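Putative aminopeptidase (Leishmania major, PDB 5NTH) probably removes amino acids from the N-terminus of peptides as a manganese-dependent leucyl aminopeptidase of the M17 family, here bound by the inhibitor actinonin. Local coordinates at residues A[227-232]-A[299-304]; A[231-236]-A[273-278]; A[32-37]-A[208-213]; A[149-154]-A[183-188]; A[461-466]-A[495-500]. One frame throughout, in Å; residues are numbered along the deposited sequence.

Contact 1 (A[227-232]-A[299-304]); sequences LDTVVY and GIVYDC. With MN (manganese (II) ion), chain D; BB2 (actinonin), chain E.
In the catalytic domain of this M17 aminopeptidase, the N-terminus of helix 229-243 packs on the chain corner that leads from strand 291-300 to the metal-binding Asp303. Val301 stands at that corner and carries the contact, its two methyls spread over the first turn of the helix. Val301 CB lies 3.7 Å from the carbonyl O of Leu227. Val301 CG2 meets Thr229 CG2 at 4.1 Å, the two side chains set roughly perpendicular. Val301 CG1, anti to the carbonyl carbon (chi1 -65°), comes instead to the edge of the Tyr232 ring, 4.1 Å from Tyr232 CD2 and near the ring plane. The helix start that receives Val301 is held by its N-cap: Asp228 OD1 accepts from Val231 N at 2.9 Å and weakly from Val230 N, while its OD2 forms a salt bridge with Arg8. Beyond the corner the chain enters the active site, where Asp388 and Glu390 share a manganese with Asp303. The hydroxamate end of actinonin chelates this ion through BB2 O4 at 2.3 Å and BB2 O2 at 1.9 Å, and Asp303 OD2 binds the same manganese at 1.9 Å.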
# COMPACT_ATOMS: atom_id res chain seq x y z
N LEU A 227 3.13 -12.28 31.24
CA LEU A 227 2.40 -13.50 31.00
C LEU A 227 2.87 -14.19 29.73
O LEU A 227 2.30 -13.99 28.64
CB LEU A 227 0.89 -13.28 30.92
CG LEU A 227 0.16 -14.63 30.86
CD1 LEU A 227 0.28 -15.40 32.16
CD2 LEU A 227 -1.28 -14.39 30.54
N ASP A 228 3.88 -15.03 29.90
CA ASP A 228 4.40 -15.86 28.83
C ASP A 228 3.96 -17.29 29.10
O ASP A 228 3.18 -17.54 30.01
CB ASP A 228 5.93 -15.72 28.76
CG ASP A 228 6.64 -16.16 30.05
OD1 ASP A 228 6.14 -17.04 30.75
OD2 ASP A 228 7.70 -15.63 30.35
N THR A 229 4.48 -18.23 28.34
CA THR A 229 4.03 -19.60 28.45
C THR A 229 4.49 -20.30 29.69
O THR A 229 3.83 -21.23 30.13
CB THR A 229 4.49 -20.45 27.26
OG1 THR A 229 5.92 -20.53 27.23
CG2 THR A 229 3.95 -19.86 25.95
N VAL A 230 5.62 -19.90 30.26
CA VAL A 230 6.10 -20.55 31.49
C VAL A 230 5.32 -20.06 32.69
O VAL A 230 5.07 -20.82 33.63
CB VAL A 230 7.62 -20.36 31.67
CG1 VAL A 230 8.08 -20.83 33.04
CG2 VAL A 230 8.36 -21.16 30.61
N VAL A 231 4.92 -18.80 32.65
CA VAL A 231 4.24 -18.21 33.77
C VAL A 231 2.81 -18.71 33.74
O VAL A 231 2.33 -19.23 34.74
CB VAL A 231 4.28 -16.67 33.73
CG1 VAL A 231 3.32 -16.05 34.75
CG2 VAL A 231 5.69 -16.19 34.02
N TYR A 232 2.15 -18.54 32.59
CA TYR A 232 0.82 -19.08 32.35
C TYR A 232 0.74 -20.54 32.80
O TYR A 232 -0.24 -20.94 33.40
CB TYR A 232 0.48 -18.99 30.88
CG TYR A 232 -0.98 -18.96 30.53
CD1 TYR A 232 -1.98 -19.37 31.42
CD2 TYR A 232 -1.38 -18.54 29.27
CE1 TYR A 232 -3.31 -19.33 31.07
CE2 TYR A 232 -2.71 -18.49 28.90
CZ TYR A 232 -3.68 -18.89 29.79
OH TYR A 232 -5.03 -18.84 29.41
N GLY A 299 -3.93 -20.53 23.28
CA GLY A 299 -3.07 -19.77 24.19
C GLY A 299 -1.85 -19.15 23.52
O GLY A 299 -0.70 -19.34 23.96
N ILE A 300 -2.06 -18.39 22.45
CA ILE A 300 -0.95 -17.69 21.82
C ILE A 300 -0.73 -16.42 22.62
O ILE A 300 -1.52 -15.47 22.55
CB ILE A 300 -1.19 -17.44 20.32
CG1 ILE A 300 -1.17 -18.77 19.56
CG2 ILE A 300 -0.17 -16.48 19.73
CD1 ILE A 300 0.13 -19.56 19.59
N VAL A 301 0.33 -16.44 23.44
CA VAL A 301 0.57 -15.36 24.41
C VAL A 301 0.96 -14.05 23.74
O VAL A 301 0.66 -12.96 24.24
CB VAL A 301 1.59 -15.74 25.48
CG1 VAL A 301 1.03 -16.88 26.33
CG2 VAL A 301 2.97 -16.05 24.89
N TYR A 302 1.64 -14.18 22.60
CA TYR A 302 1.81 -13.07 21.72
C TYR A 302 1.91 -13.54 20.29
O TYR A 302 2.64 -14.50 20.00
CB TYR A 302 3.04 -12.30 22.11
CG TYR A 302 3.10 -10.97 21.45
CD1 TYR A 302 2.14 -10.01 21.72
CD2 TYR A 302 4.09 -10.67 20.55
CE1 TYR A 302 2.18 -8.76 21.11
CE2 TYR A 302 4.14 -9.44 19.94
CZ TYR A 302 3.19 -8.49 20.20
OH TYR A 302 3.26 -7.26 19.60
N ASP A 303 1.18 -12.88 19.40
CA ASP A 303 1.21 -13.21 17.97
C ASP A 303 1.84 -12.08 17.21
O ASP A 303 1.18 -11.11 16.86
CB ASP A 303 -0.20 -13.49 17.41
CG ASP A 303 -0.15 -14.05 16.01
OD1 ASP A 303 0.98 -14.40 15.61
OD2 ASP A 303 -1.20 -14.17 15.29
N CYS A 304 3.13 -12.21 16.90
CA CYS A 304 3.80 -11.18 16.11
C CYS A 304 3.54 -11.37 14.60
O CYS A 304 3.79 -10.48 13.80
CB CYS A 304 5.30 -11.11 16.46
SG CYS A 304 6.42 -12.02 15.39
MN MN D . -1.88 -15.05 13.69
C5 BB2 E . -5.62 -13.39 12.26
C3 BB2 E . -4.49 -14.01 13.02
O4 BB2 E . -3.42 -13.46 12.94
N1 BB2 E . -4.66 -15.08 13.78
O2 BB2 E . -3.56 -15.60 14.50
C6 BB2 E . -5.35 -13.48 10.77
C12 BB2 E . -6.11 -12.38 10.10
O13 BB2 E . -7.25 -12.59 9.79
C7 BB2 E . -5.75 -14.86 10.26
C8 BB2 E . -5.60 -15.04 8.75
C9 BB2 E . -4.15 -15.04 8.30
C10 BB2 E . -3.90 -14.03 7.20
C11 BB2 E . -4.48 -14.50 5.88
N14 BB2 E . -5.52 -11.21 9.89
C15 BB2 E . -6.25 -10.10 9.28
C16 BB2 E . -5.86 -8.74 9.91
C18 BB2 E . -5.86 -7.54 8.94
C17 BB2 E . -6.76 -8.44 11.12
C19 BB2 E . -6.13 -10.20 7.77
O20 BB2 E . -7.10 -10.66 7.21
N21 BB2 E . -5.03 -9.83 7.09
C22 BB2 E . -5.14 -9.40 5.68
C23 BB2 E . -3.62 -9.73 7.50
C24 BB2 E . -2.92 -8.80 6.51
C25 BB2 E . -3.93 -8.49 5.42
C26 BB2 E . -5.07 -10.67 4.82
O27 BB2 E . -6.23 -11.50 5.00

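Contact 2 (A[231-236]-A[273-278])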
# COMPACT_ATOMS: atom_id res chain seq x y z
N VAL A 231 4.92 -18.80 32.65
CA VAL A 231 4.24 -18.21 33.77
C VAL A 231 2.81 -18.71 33.74
O VAL A 231 2.33 -19.23 34.74
CB VAL A 231 4.28 -16.67 33.73
CG1 VAL A 231 3.32 -16.05 34.75
CG2 VAL A 231 5.69 -16.19 34.02
N TYR A 232 2.15 -18.54 32.59
CA TYR A 232 0.82 -19.08 32.35
C TYR A 232 0.74 -20.54 32.80
O TYR A 232 -0.24 -20.94 33.40
CB TYR A 232 0.48 -18.99 30.88
CG TYR A 232 -0.98 -18.96 30.53
CD1 TYR A 232 -1.98 -19.37 31.42
CD2 TYR A 232 -1.38 -18.54 29.27
CE1 TYR A 232 -3.31 -19.33 31.07
CE2 TYR A 232 -2.71 -18.49 28.90
CZ TYR A 232 -3.68 -18.89 29.79
OH TYR A 232 -5.03 -18.84 29.41
N ALA A 233 1.79 -21.32 32.54
CA ALA A 233 1.81 -22.73 33.00
C ALA A 233 1.95 -22.91 34.52
O ALA A 233 1.35 -23.81 35.12
CB ALA A 233 2.94 -23.48 32.32
N GLU A 234 2.77 -22.09 35.14
CA GLU A 234 2.91 -22.15 36.59
C GLU A 234 1.55 -21.83 37.29
O GLU A 234 1.24 -22.39 38.35
CB GLU A 234 4.00 -21.18 37.01
CG GLU A 234 4.50 -21.36 38.42
CD GLU A 234 5.46 -20.26 38.79
OE1 GLU A 234 6.54 -20.16 38.15
OE2 GLU A 234 5.09 -19.47 39.69
N ILE A 235 0.77 -20.94 36.67
CA ILE A 235 -0.49 -20.51 37.19
C ILE A 235 -1.44 -21.69 37.11
O ILE A 235 -2.07 -22.05 38.11
CB ILE A 235 -1.05 -19.28 36.44
CG1 ILE A 235 -0.34 -18.00 36.88
CG2 ILE A 235 -2.53 -19.07 36.74
CD1 ILE A 235 -0.67 -16.76 36.07
N ALA A 236 -1.52 -22.27 35.93
CA ALA A 236 -2.36 -23.45 35.69
C ALA A 236 -2.04 -24.57 36.67
O ALA A 236 -2.96 -25.18 37.22
CB ALA A 236 -2.21 -23.93 34.25
N PRO A 273 9.29 -21.60 25.80
CA PRO A 273 8.82 -22.66 24.91
C PRO A 273 7.32 -22.98 24.92
O PRO A 273 6.58 -22.51 25.77
CB PRO A 273 9.64 -23.87 25.35
CG PRO A 273 9.92 -23.62 26.79
CD PRO A 273 9.96 -22.14 27.00
N ALA A 274 6.90 -23.80 23.96
CA ALA A 274 5.53 -24.23 23.85
C ALA A 274 5.11 -25.23 24.95
O ALA A 274 5.94 -25.95 25.48
CB ALA A 274 5.29 -24.82 22.47
N HIS A 275 3.82 -25.24 25.28
CA HIS A 275 3.24 -26.22 26.19
C HIS A 275 1.87 -26.62 25.72
O HIS A 275 1.06 -25.77 25.34
CB HIS A 275 2.98 -25.69 27.60
CG HIS A 275 4.17 -25.13 28.31
ND1 HIS A 275 4.82 -23.99 27.91
CD2 HIS A 275 4.76 -25.51 29.48
CE1 HIS A 275 5.79 -23.72 28.76
NE2 HIS A 275 5.77 -24.62 29.73
N LEU A 276 1.58 -27.92 25.79
CA LEU A 276 0.21 -28.36 25.91
C LEU A 276 -0.04 -28.63 27.38
O LEU A 276 0.64 -29.44 28.00
CB LEU A 276 -0.09 -29.57 25.05
CG LEU A 276 -0.39 -29.20 23.59
CD1 LEU A 276 -0.42 -30.46 22.77
CD2 LEU A 276 -1.73 -28.51 23.43
N VAL A 277 -0.99 -27.92 27.94
CA VAL A 277 -1.31 -28.07 29.34
C VAL A 277 -2.78 -28.45 29.38
O VAL A 277 -3.62 -27.74 28.81
CB VAL A 277 -1.10 -26.77 30.10
CG1 VAL A 277 -1.34 -26.99 31.59
CG2 VAL A 277 0.29 -26.21 29.85
N THR A 278 -3.07 -29.56 30.06
CA THR A 278 -4.43 -30.03 30.20
C THR A 278 -4.74 -30.32 31.65
O THR A 278 -3.99 -31.04 32.32
CB THR A 278 -4.69 -31.30 29.40
OG1 THR A 278 -4.61 -31.00 28.00
CG2 THR A 278 -6.10 -31.84 29.73
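Ala233 sets its methyl over one face of the His275 imidazole, a CH-pi contact in which CB stands 4.2 Å from the ring centroid and 26° off the ring normal. The methyl is displaced toward the CD2-NE2 side, with Ala233 CB 3.9 Å from His275 CD2 and 4.0 Å from His275 NE2. With chi1 at -58°, CG of His275 lies anti to the carbonyl carbon, and the ring extends from the strand to the helix. One turn further along the helix, Ala236 CB rests 4.1 Å from Val277 CG1, the branch anti to the backbone N. Residues three apart on the helix thus meet residues two apart on the strand, and the CA atoms of Ala233 and Val277, the closest backbone pair, are 7.2 Å apart. Apolar contacts and the imidazole face join the two segments, without a hydrogen bond between them. Helix 229-243 here covers strand 275-282 of the catalytic-domain sheet, which pairs with strands 246-251 and 349-361, while helix 12-26 packs against Val231, Glu234 and Ile235.

Contact 3 (A[32-37]-A[208-213])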
# COMPACT_ATOMS: atom_id res chain seq x y z
N VAL A 32 -16.66 -8.19 43.40
CA VAL A 32 -18.09 -8.11 43.32
C VAL A 32 -18.72 -8.93 44.44
O VAL A 32 -18.29 -10.06 44.75
CB VAL A 32 -18.59 -8.60 41.96
CG1 VAL A 32 -20.09 -8.47 41.86
CG2 VAL A 32 -17.92 -7.78 40.87
N THR A 33 -19.73 -8.34 45.06
CA THR A 33 -20.51 -9.00 46.07
C THR A 33 -21.97 -8.87 45.69
O THR A 33 -22.36 -8.02 44.88
CB THR A 33 -20.26 -8.40 47.47
OG1 THR A 33 -20.64 -7.01 47.52
CG2 THR A 33 -18.80 -8.57 47.85
N PHE A 34 -22.78 -9.71 46.31
CA PHE A 34 -24.20 -9.59 46.13
C PHE A 34 -24.85 -9.45 47.50
O PHE A 34 -24.37 -10.02 48.48
CB PHE A 34 -24.73 -10.81 45.38
CG PHE A 34 -24.10 -11.02 44.03
CD1 PHE A 34 -22.84 -11.60 43.92
CD2 PHE A 34 -24.76 -10.65 42.86
CE1 PHE A 34 -22.26 -11.79 42.69
CE2 PHE A 34 -24.18 -10.82 41.62
CZ PHE A 34 -22.92 -11.39 41.53
N THR A 35 -25.93 -8.69 47.56
CA THR A 35 -26.66 -8.49 48.81
C THR A 35 -28.13 -8.72 48.52
O THR A 35 -28.67 -8.22 47.54
CB THR A 35 -26.41 -7.06 49.38
OG1 THR A 35 -25.06 -6.97 49.87
CG2 THR A 35 -27.39 -6.72 50.53
N ASP A 36 -28.79 -9.45 49.40
CA ASP A 36 -30.18 -9.81 49.19
C ASP A 36 -31.03 -8.54 49.30
O ASP A 36 -30.99 -7.89 50.33
CB ASP A 36 -30.53 -10.85 50.26
CG ASP A 36 -31.98 -11.30 50.23
OD1 ASP A 36 -32.86 -10.54 49.72
OD2 ASP A 36 -32.24 -12.43 50.73
N ILE A 37 -31.78 -8.16 48.27
CA ILE A 37 -32.49 -6.85 48.29
C ILE A 37 -33.39 -6.70 49.50
O ILE A 37 -33.67 -5.58 49.96
CB ILE A 37 -33.36 -6.59 47.05
CG1 ILE A 37 -33.87 -5.15 47.03
CG2 ILE A 37 -34.56 -7.54 46.99
CD1 ILE A 37 -34.42 -4.71 45.69
N ALA A 208 -18.23 -17.25 42.00
CA ALA A 208 -17.27 -18.04 41.24
C ALA A 208 -17.18 -17.56 39.78
O ALA A 208 -16.07 -17.48 39.24
CB ALA A 208 -17.63 -19.50 41.31
N ILE A 209 -18.33 -17.22 39.17
CA ILE A 209 -18.37 -16.59 37.83
C ILE A 209 -17.64 -15.24 37.83
O ILE A 209 -16.75 -15.02 37.00
CB ILE A 209 -19.81 -16.44 37.30
CG1 ILE A 209 -20.31 -17.80 36.83
CG2 ILE A 209 -19.89 -15.52 36.12
CD1 ILE A 209 -21.83 -17.85 36.66
N CYS A 210 -17.99 -14.36 38.75
CA CYS A 210 -17.35 -13.04 38.83
C CYS A 210 -15.84 -13.20 38.94
O CYS A 210 -15.13 -12.59 38.17
CB CYS A 210 -17.87 -12.23 40.00
SG CYS A 210 -19.55 -11.65 39.73
N THR A 211 -15.38 -14.04 39.86
CA THR A 211 -13.95 -14.30 40.03
C THR A 211 -13.31 -14.82 38.75
O THR A 211 -12.22 -14.35 38.38
CB THR A 211 -13.69 -15.31 41.17
OG1 THR A 211 -14.02 -14.72 42.42
CG2 THR A 211 -12.24 -15.76 41.24
N SER A 212 -13.97 -15.78 38.09
CA SER A 212 -13.46 -16.32 36.85
C SER A 212 -13.49 -15.33 35.68
O SER A 212 -12.56 -15.32 34.89
CB SER A 212 -14.19 -17.62 36.43
OG SER A 212 -13.54 -18.77 36.95
N VAL A 213 -14.54 -14.54 35.53
CA VAL A 213 -14.56 -13.57 34.44
C VAL A 213 -13.38 -12.59 34.64
O VAL A 213 -12.57 -12.35 33.74
CB VAL A 213 -15.87 -12.78 34.41
CG1 VAL A 213 -15.72 -11.48 33.65
CG2 VAL A 213 -16.98 -13.58 33.79
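Strand 32-34 runs past helix 203-221 with its closest backbone approach at Val32 and Cys210, whose CA atoms are 6.7 Å apart. Cys210 points its side chain at the strand and supplies the helix's whole share of the contact. Its SG touches two strand residues, next but one along the strand, 3.9 Å from Val32 CG1 and 3.8 Å from Phe34 CZ. The sulfur meets the phenyl ring at its edge, not over a face: it is 5.0 Å from the Phe34 ring centroid and 78° off the ring normal, a sulfur-aromatic contact made near the plane. Strand 32-34 is an edge strand, within this chain, of the six-stranded mixed sheet in the N-terminal part of the chain, so the contact joins that sheet to the helix preceding helix 229-243 of the catalytic domain. Val32 CB is also 3.9 Å from Cys210 SG. Phe34 CG lies anti to the carbonyl carbon (chi1 -58°), which brings the far end of the ring to the sulfur. Ala152 of helix 148-156 touches both Phe34 and Cys210, and Val183 of the adjoining strand packs on Val32 and Phe34.

Contact 4 (A[149-154]-A[183-188])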
# COMPACT_ATOMS: atom_id res chain seq x y z
N THR A 149 -26.99 -14.92 35.88
CA THR A 149 -25.63 -15.15 35.34
C THR A 149 -25.20 -14.03 34.39
O THR A 149 -24.05 -13.62 34.41
CB THR A 149 -25.45 -16.54 34.70
OG1 THR A 149 -26.39 -16.67 33.64
CG2 THR A 149 -25.71 -17.64 35.71
N ALA A 150 -26.12 -13.51 33.59
CA ALA A 150 -25.86 -12.37 32.73
C ALA A 150 -25.52 -11.10 33.52
O ALA A 150 -24.60 -10.35 33.18
CB ALA A 150 -27.05 -12.12 31.82
N VAL A 151 -26.26 -10.86 34.59
CA VAL A 151 -25.92 -9.81 35.52
C VAL A 151 -24.56 -10.08 36.17
O VAL A 151 -23.72 -9.19 36.19
CB VAL A 151 -27.00 -9.63 36.60
CG1 VAL A 151 -26.62 -8.52 37.59
CG2 VAL A 151 -28.33 -9.27 35.96
N ALA A 152 -24.30 -11.25 36.70
CA ALA A 152 -23.01 -11.43 37.36
C ALA A 152 -21.86 -11.12 36.37
O ALA A 152 -20.92 -10.38 36.71
CB ALA A 152 -22.87 -12.80 37.94
N ASN A 153 -21.98 -11.68 35.16
CA ASN A 153 -21.07 -11.40 34.06
C ASN A 153 -20.99 -9.91 33.69
O ASN A 153 -19.91 -9.36 33.69
CB ASN A 153 -21.45 -12.24 32.83
CG ASN A 153 -20.44 -12.13 31.66
OD1 ASN A 153 -19.30 -11.77 31.84
ND2 ASN A 153 -20.88 -12.48 30.46
N ALA A 154 -22.13 -9.28 33.39
CA ALA A 154 -22.22 -7.86 32.93
C ALA A 154 -21.59 -6.86 33.88
O ALA A 154 -21.05 -5.81 33.46
CB ALA A 154 -23.66 -7.47 32.70
N VAL A 183 -23.80 -5.87 44.27
CA VAL A 183 -24.95 -6.05 43.39
C VAL A 183 -26.18 -6.38 44.21
O VAL A 183 -26.18 -7.28 45.06
CB VAL A 183 -24.75 -7.14 42.30
CG1 VAL A 183 -25.86 -7.07 41.27
CG2 VAL A 183 -23.43 -6.96 41.57
N VAL A 184 -27.23 -5.63 43.89
CA VAL A 184 -28.54 -5.79 44.51
C VAL A 184 -29.52 -6.00 43.38
O VAL A 184 -29.96 -5.05 42.75
CB VAL A 184 -28.94 -4.54 45.32
CG1 VAL A 184 -30.29 -4.74 45.99
CG2 VAL A 184 -27.89 -4.22 46.37
N MET A 185 -29.87 -7.24 43.12
CA MET A 185 -30.87 -7.48 42.10
C MET A 185 -32.30 -7.42 42.68
O MET A 185 -32.54 -7.82 43.83
CB MET A 185 -30.63 -8.84 41.48
CG MET A 185 -29.35 -8.90 40.68
SD MET A 185 -29.04 -10.57 40.06
CE MET A 185 -28.41 -11.32 41.59
N SER A 186 -33.25 -6.97 41.86
CA SER A 186 -34.66 -6.99 42.28
C SER A 186 -35.18 -8.45 42.52
O SER A 186 -35.86 -8.70 43.51
CB SER A 186 -35.56 -6.17 41.33
OG SER A 186 -35.46 -6.61 39.99
N SER A 187 -34.80 -9.39 41.66
CA SER A 187 -35.11 -10.81 41.86
C SER A 187 -34.29 -11.38 43.01
O SER A 187 -33.13 -10.97 43.19
CB SER A 187 -34.78 -11.67 40.62
OG SER A 187 -33.58 -12.45 40.83
N ARG A 188 -34.86 -12.35 43.73
CA ARG A 188 -34.20 -12.97 44.88
C ARG A 188 -33.81 -14.42 44.67
O ARG A 188 -33.36 -15.09 45.60
CB ARG A 188 -35.10 -12.87 46.11
CG ARG A 188 -35.37 -11.45 46.61
CD ARG A 188 -36.18 -11.45 47.93
NE ARG A 188 -35.36 -12.03 49.00
CZ ARG A 188 -35.62 -13.14 49.67
NH1 ARG A 188 -34.75 -13.55 50.58
NH2 ARG A 188 -36.73 -13.85 49.47
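Val151 reaches from helix 148-156 to strand 181-185, and its CB already lies 4.1 Å from Met185 SD. From CB the branch CG1 continues anti to the backbone N (chi1 179°) and makes the main contact, touching two strand residues at once. Val151 CG1 meets Val183 CG1 at 4.0 Å, the two valine side chains crossing obliquely. Against Met185, the same Val151 CG1 lies 4.0 Å from SD and 4.1 Å from CG, and here the two side chains run alongside each other in opposite senses. The methionine chain, extended through chi2 (176°), carries SD out to Val151. Val183 and Met185, two apart on the strand, both direct their side chains at the helix, and the contact is wholly apolar. Phe34 of strand 32-34 touches both of them, and Met120 of helix 117-127 packs on Val151. Helix 148-156 here covers the strand that follows it in the chain, the packing expected within a beta-alpha-beta unit, formed by strand 137-142, helix 148-156 and strand 181-185.

Contact 5 (A[461-466]-A[495-500]); sequences YCPEYH and FVEQHL
Tyr461 OH donates a hydrogen bond of 2.7 Å to Glu497 OE2, the one hydrogen bond between the two segments. The carboxylate oxygen accepts through its syn lone pair, on the side of OE1, and lies at the edge of the phenol ring, in its plane. Ring and carboxylate planes are turned 57° apart. Glu497 OE1 is 3.5 Å from Tyr461 CE1 but stands well off the ring plane; it is hydrogen-bonded to Tyr435 OH, the carboxylate's second bond, so each carboxylate oxygen has a tyrosine partner. Glu497, with CG anti to its N (chi1 -164°) and extended beyond, carries its carboxylate out to the phenol. One face of the Tyr461 ring is covered by Pro463 CD, 3.5 Å above the plane and offset toward the rim. The bond ties the residues leading into helix 463-467 to the end of helix 488-497, which packs on helix 391-404; Glu464 and Tyr465 in helix 463-467 hydrogen-bond to a neighbouring subunit, Tyr465 to its Asp118.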
# COMPACT_ATOMS: atom_id res chain seq x y z
N TYR A 461 -21.13 -23.76 8.02
CA TYR A 461 -20.47 -25.07 8.16
C TYR A 461 -20.65 -25.80 6.82
O TYR A 461 -21.79 -26.11 6.43
CB TYR A 461 -21.05 -25.89 9.31
CG TYR A 461 -20.38 -27.25 9.51
CD1 TYR A 461 -19.26 -27.38 10.31
CD2 TYR A 461 -20.90 -28.40 8.91
CE1 TYR A 461 -18.66 -28.61 10.49
CE2 TYR A 461 -20.29 -29.64 9.07
CZ TYR A 461 -19.18 -29.73 9.85
OH TYR A 461 -18.62 -30.92 10.01
N CYS A 462 -19.54 -26.05 6.13
CA CYS A 462 -19.59 -26.61 4.79
C CYS A 462 -18.24 -27.17 4.40
O CYS A 462 -17.62 -26.66 3.49
CB CYS A 462 -20.06 -25.55 3.78
SG CYS A 462 -20.59 -26.29 2.23
N PRO A 463 -17.79 -28.24 5.09
CA PRO A 463 -16.48 -28.84 4.84
C PRO A 463 -16.20 -29.19 3.38
O PRO A 463 -15.06 -29.11 2.97
CB PRO A 463 -16.51 -30.13 5.67
CG PRO A 463 -17.52 -29.88 6.72
CD PRO A 463 -18.56 -29.05 6.03
N GLU A 464 -17.21 -29.59 2.62
CA GLU A 464 -16.97 -29.87 1.20
C GLU A 464 -16.46 -28.65 0.44
O GLU A 464 -15.60 -28.78 -0.42
CB GLU A 464 -18.17 -30.47 0.47
CG GLU A 464 -19.42 -29.60 0.34
CD GLU A 464 -20.47 -29.94 1.38
OE1 GLU A 464 -20.08 -30.31 2.51
OE2 GLU A 464 -21.68 -29.85 1.07
N TYR A 465 -16.96 -27.48 0.79
CA TYR A 465 -16.50 -26.24 0.17
C TYR A 465 -15.18 -25.78 0.76
O TYR A 465 -14.34 -25.28 -0.00
CB TYR A 465 -17.60 -25.17 0.26
CG TYR A 465 -18.73 -25.33 -0.77
CD1 TYR A 465 -18.79 -26.43 -1.67
CD2 TYR A 465 -19.73 -24.39 -0.84
CE1 TYR A 465 -19.82 -26.53 -2.62
CE2 TYR A 465 -20.77 -24.50 -1.77
CZ TYR A 465 -20.81 -25.57 -2.67
OH TYR A 465 -21.86 -25.59 -3.56
N HIS A 466 -14.97 -25.99 2.06
CA HIS A 466 -13.68 -25.62 2.69
C HIS A 466 -12.55 -26.54 2.23
O HIS A 466 -11.44 -26.08 2.00
CB HIS A 466 -13.72 -25.59 4.24
CG HIS A 466 -14.94 -24.95 4.80
ND1 HIS A 466 -15.49 -23.80 4.27
CD2 HIS A 466 -15.76 -25.32 5.80
CE1 HIS A 466 -16.59 -23.49 4.93
NE2 HIS A 466 -16.78 -24.40 5.86
N PHE A 495 -10.10 -26.23 9.55
CA PHE A 495 -8.74 -26.66 9.69
C PHE A 495 -8.66 -27.47 10.96
O PHE A 495 -8.21 -28.58 10.93
CB PHE A 495 -7.76 -25.50 9.76
CG PHE A 495 -6.35 -25.95 9.88
CD1 PHE A 495 -5.81 -26.27 11.12
CD2 PHE A 495 -5.58 -26.15 8.74
CE1 PHE A 495 -4.49 -26.74 11.23
CE2 PHE A 495 -4.27 -26.60 8.85
CZ PHE A 495 -3.73 -26.90 10.10
N VAL A 496 -9.12 -26.91 12.07
CA VAL A 496 -9.04 -27.57 13.38
C VAL A 496 -9.86 -28.85 13.42
O VAL A 496 -9.47 -29.85 13.99
CB VAL A 496 -9.53 -26.69 14.54
CG1 VAL A 496 -9.17 -27.32 15.87
CG2 VAL A 496 -8.92 -25.29 14.47
N GLU A 497 -11.02 -28.81 12.81
CA GLU A 497 -11.84 -30.00 12.77
C GLU A 497 -11.10 -31.22 12.20
O GLU A 497 -11.31 -32.35 12.67
CB GLU A 497 -13.08 -29.76 11.95
CG GLU A 497 -14.16 -30.79 12.16
CD GLU A 497 -15.38 -30.51 11.33
OE1 GLU A 497 -15.28 -29.66 10.42
OE2 GLU A 497 -16.45 -31.13 11.59
N GLN A 498 -10.22 -31.03 11.23
CA GLN A 498 -9.60 -32.18 10.59
C GLN A 498 -8.68 -32.94 11.51
O GLN A 498 -8.30 -34.04 11.17
CB GLN A 498 -8.82 -31.78 9.36
CG GLN A 498 -9.58 -30.99 8.32
CD GLN A 498 -10.99 -31.51 8.10
OE1 GLN A 498 -11.95 -30.92 8.60
NE2 GLN A 498 -11.12 -32.62 7.39
N HIS A 499 -8.30 -32.38 12.65
CA HIS A 499 -7.30 -33.01 13.52
C HIS A 499 -7.94 -33.74 14.69
O HIS A 499 -7.24 -34.23 15.56
CB HIS A 499 -6.22 -31.98 13.91
CG HIS A 499 -5.51 -31.44 12.69
ND1 HIS A 499 -4.55 -32.16 12.01
CD2 HIS A 499 -5.74 -30.33 11.95
CE1 HIS A 499 -4.19 -31.49 10.93
NE2 HIS A 499 -4.90 -30.38 10.86
N LEU A 500 -9.26 -33.85 14.66
CA LEU A 500 -9.97 -34.60 15.69
C LEU A 500 -9.72 -36.05 15.43
O LEU A 500 -9.98 -36.53 14.33
CB LEU A 500 -11.48 -34.37 15.67
CG LEU A 500 -11.98 -32.94 15.72
CD1 LEU A 500 -13.43 -32.88 15.27
CD2 LEU A 500 -11.81 -32.34 17.10

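In the fold
The five contacts fall into two groups and one outlier. Contacts 1 and 2 have centres about 9 Å apart, share Val231 and Tyr232 on helix 229-243, and both reach the eight-stranded sheet of the catalytic domain. Contacts 3 and 4, centres about 8 Å apart, belong to the six-stranded sheet, where strands 32-34 and 181-185 are neighbours; along the chain contact 4 falls within the span bounded by contact 3. Between the pairs, centres are 28 to 33 Å apart, yet helix 203-221 of contact 3 directly precedes helix 229-243, linking the two sheets in sequence. Contact 5 comes last, its centre about 27 Å from that of contact 1 within the catalytic domain, and touches a neighbouring subunit, as contact 1 does through Tyr302. Only contact 1 includes a metal-binding residue.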